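Local coordinates for protein ribonucleoside-diphosphate reductase subunit beta (Clostridium botulinum, PDB 6ZJK) that probably supplies the radical that starts reduction of ribonucleoside diphosphates to deoxyribonucleotides, as the diiron-carrying R2 subunit of a class I ribonucleotide reductase, at residues Y146-V151 with D158-Q163. Sequence-based numbering, arbitrary orientation.
Sequences YILDTV and DKIYDQ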
loop_
_atom_site.group_PDB
_atom_site.type_symbol
_atom_site.label_atom_id
_atom_site.label_comp_id
_atom_site.label_asym_id
_atom_site.label_seq_id
_atom_site.Cartn_x
_atom_site.Cartn_y
_atom_site.Cartn_z
ATOM N N TYR A 146 -7.166 -17.796 3.223
ATOM C CA TYR A 146 -8.414 -17.991 3.891
ATOM C C TYR A 146 -9.221 -19.128 3.273
ATOM O O TYR A 146 -9.790 -19.883 3.977
ATOM C CB TYR A 146 -9.236 -16.734 3.929
ATOM C CG TYR A 146 -10.646 -16.894 4.369
ATOM C CD1 TYR A 146 -10.957 -17.405 5.572
ATOM C CD2 TYR A 146 -11.668 -16.483 3.602
ATOM C CE1 TYR A 146 -12.234 -17.527 5.978
ATOM C CE2 TYR A 146 -12.957 -16.598 4.000
ATOM C CZ TYR A 146 -13.233 -17.134 5.189
ATOM O OH TYR A 146 -14.504 -17.246 5.590
ATOM N N ILE A 147 -9.304 -19.190 1.954
ATOM C CA ILE A 147 -10.013 -20.294 1.288
ATOM C C ILE A 147 -9.380 -21.641 1.654
ATOM O O ILE A 147 -10.071 -22.580 2.070
ATOM C CB ILE A 147 -10.057 -20.091 -0.236
ATOM C CG1 ILE A 147 -10.983 -18.922 -0.597
ATOM C CG2 ILE A 147 -10.500 -21.393 -0.953
ATOM C CD1 ILE A 147 -10.903 -18.466 -2.062
ATOM N N LEU A 148 -8.059 -21.754 1.484
ATOM C CA LEU A 148 -7.393 -23.042 1.610
ATOM C C LEU A 148 -7.377 -23.539 3.046
ATOM O O LEU A 148 -7.466 -24.755 3.284
ATOM C CB LEU A 148 -5.978 -22.964 1.035
ATOM C CG LEU A 148 -5.863 -22.703 -0.468
ATOM C CD1 LEU A 148 -4.388 -22.707 -0.801
ATOM C CD2 LEU A 148 -6.650 -23.771 -1.338
ATOM N N ASP A 149 -7.216 -22.620 4.014
ATOM C CA ASP A 149 -7.196 -23.010 5.414
ATOM C C ASP A 149 -8.582 -23.405 5.895
ATOM O O ASP A 149 -8.701 -24.158 6.869
ATOM C CB ASP A 149 -6.642 -21.866 6.279
ATOM C CG ASP A 149 -6.284 -22.320 7.690
ATOM O OD1 ASP A 149 -5.471 -23.269 7.838
ATOM O OD2 ASP A 149 -6.810 -21.727 8.654
ATOM N N THR A 150 -9.636 -22.932 5.225
ATOM C CA THR A 150 -10.978 -23.232 5.706
ATOM C C THR A 150 -11.579 -24.479 5.070
ATOM O O THR A 150 -12.176 -25.293 5.786
ATOM C CB THR A 150 -11.895 -22.031 5.489
ATOM O OG1 THR A 150 -11.359 -20.926 6.208
ATOM C CG2 THR A 150 -13.277 -22.333 6.035
ATOM N N VAL A 151 -11.376 -24.703 3.760
ATOM C CA VAL A 151 -12.061 -25.822 3.117
ATOM C C VAL A 151 -11.281 -27.130 3.177
ATOM O O VAL A 151 -11.852 -28.181 2.870
ATOM C CB VAL A 151 -12.395 -25.540 1.633
ATOM C CG1 VAL A 151 -13.099 -24.188 1.478
ATOM C CG2 VAL A 151 -11.141 -25.587 0.767
ATOM N N ASP A 158 -0.876 -27.031 2.312
ATOM C CA ASP A 158 0.526 -26.764 1.993
ATOM C C ASP A 158 0.909 -27.373 0.652
ATOM O O ASP A 158 1.783 -26.840 -0.041
ATOM C CB ASP A 158 1.452 -27.301 3.107
ATOM C CG ASP A 158 1.520 -26.382 4.349
ATOM O OD1 ASP A 158 0.873 -25.312 4.371
ATOM O OD2 ASP A 158 2.224 -26.744 5.326
ATOM N N LYS A 159 0.273 -28.494 0.285
ATOM C CA LYS A 159 0.497 -29.121 -1.011
ATOM C C LYS A 159 0.016 -28.217 -2.153
ATOM O O LYS A 159 0.641 -28.174 -3.214
ATOM C CB LYS A 159 -0.219 -30.469 -1.049
ATOM C CG LYS A 159 0.193 -31.391 -2.193
ATOM C CD LYS A 159 -0.996 -32.239 -2.633
ATOM C CE LYS A 159 -0.574 -33.514 -3.383
ATOM N NZ LYS A 159 -1.620 -34.553 -3.484
ATOM N N ILE A 160 -1.098 -27.503 -1.952
ATOM C CA ILE A 160 -1.598 -26.585 -2.978
ATOM C C ILE A 160 -0.704 -25.350 -3.081
ATOM O O ILE A 160 -0.362 -24.913 -4.185
ATOM C CB ILE A 160 -3.068 -26.220 -2.717
ATOM C CG1 ILE A 160 -3.950 -27.463 -2.922
ATOM C CG2 ILE A 160 -3.520 -25.067 -3.641
ATOM C CD1 ILE A 160 -5.320 -27.342 -2.301
ATOM N N TYR A 161 -0.317 -24.769 -1.931
ATOM C CA TYR A 161 0.709 -23.725 -1.917
ATOM C C TYR A 161 1.911 -24.103 -2.787
ATOM O O TYR A 161 2.393 -23.288 -3.584
ATOM C CB TYR A 161 1.211 -23.465 -0.493
ATOM C CG TYR A 161 0.455 -22.547 0.472
ATOM C CD1 TYR A 161 -0.398 -21.530 0.053
ATOM C CD2 TYR A 161 0.686 -22.680 1.835
ATOM C CE1 TYR A 161 -1.038 -20.688 1.011
ATOM C CE2 TYR A 161 0.072 -21.891 2.768
ATOM C CZ TYR A 161 -0.780 -20.895 2.379
ATOM O OH TYR A 161 -1.329 -20.145 3.410
ATOM N N ASP A 162 2.416 -25.338 -2.647
ATOM C CA ASP A 162 3.678 -25.750 -3.261
ATOM C C ASP A 162 3.499 -26.357 -4.657
ATOM O O ASP A 162 4.437 -26.967 -5.180
ATOM C CB ASP A 162 4.401 -26.768 -2.373
ATOM C CG ASP A 162 5.103 -26.126 -1.189
ATOM O OD1 ASP A 162 5.494 -24.948 -1.282
ATOM O OD2 ASP A 162 5.262 -26.803 -0.158
ATOM N N GLN A 163 2.340 -26.164 -5.283
ATOM C CA GLN A 163 2.138 -26.882 -6.535
ATOM C C GLN A 163 3.167 -26.475 -7.590
ATOM O O GLN A 163 3.632 -27.316 -8.374
ATOM C CB GLN A 163 0.706 -26.638 -7.015
ATOM C CG GLN A 163 0.225 -27.527 -8.111
ATOM C CD GLN A 163 -0.309 -28.863 -7.648
ATOM O OE1 GLN A 163 -0.562 -29.739 -8.468
ATOM N NE2 GLN A 163 -0.490 -29.028 -6.334
#
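Leu148, from the last turns of helix 124-151, meets Ile160 and Tyr161 of the short helix 154-161 in a small, buried apolar contact between two helices that follow each other in the chain. The backbones stay well apart, with the CA atoms of Leu148 and Ile160 8.2 Å from each other, and branched side chains fill the interval. Wholly apolar, both residues suit a buried site between helices, bringing no polar side-chain atom to satisfy. Both methyl groups of Leu148 take part: CD1 lies 3.8 Å from Ile160 CG2, while CD2 sits 3.9 Å from Ile160 CD1. The two leucine methyls thus sit about Ile160 CG2, and CD2 reaches on to Ile160 CD1, the side chains crossing at a slant. The torsions make this possible, since in Ile160 CG2 points opposite the backbone N and CG1 opposite the carbonyl carbon (chi1 -68°), presenting the CG2 methyl and, on the CG1 arm, the CD1 methyl to the leucine.

Tyr161 adds its ring from one flank, its CD1 coming within 4.2 Å of Leu148 CD1, an oblique approach. An aromatic residue suits this place because the carbon part of the ring joins the apolar cluster while the hydroxyl reaches beyond it. There the OH is hydrogen-bonded to Ser145 OG, one turn before Leu148 on helix 124-151, and to the backbone N of Asn52 of the second subunit. Phe96 packs on Leu148 and Ile100 on Ile160, so helix 90-118 contributes to the same apolar patch. Asp149 forms a salt bridge with Arg157, again linking the two helices.

The arrangement is a short connection between two consecutive helices toward one end of the mainly helical R2 subunit, at the dimer interface, where helix 124-151, whose earlier part supplies the iron ligands Glu137 and His140, gives way to helix 154-161.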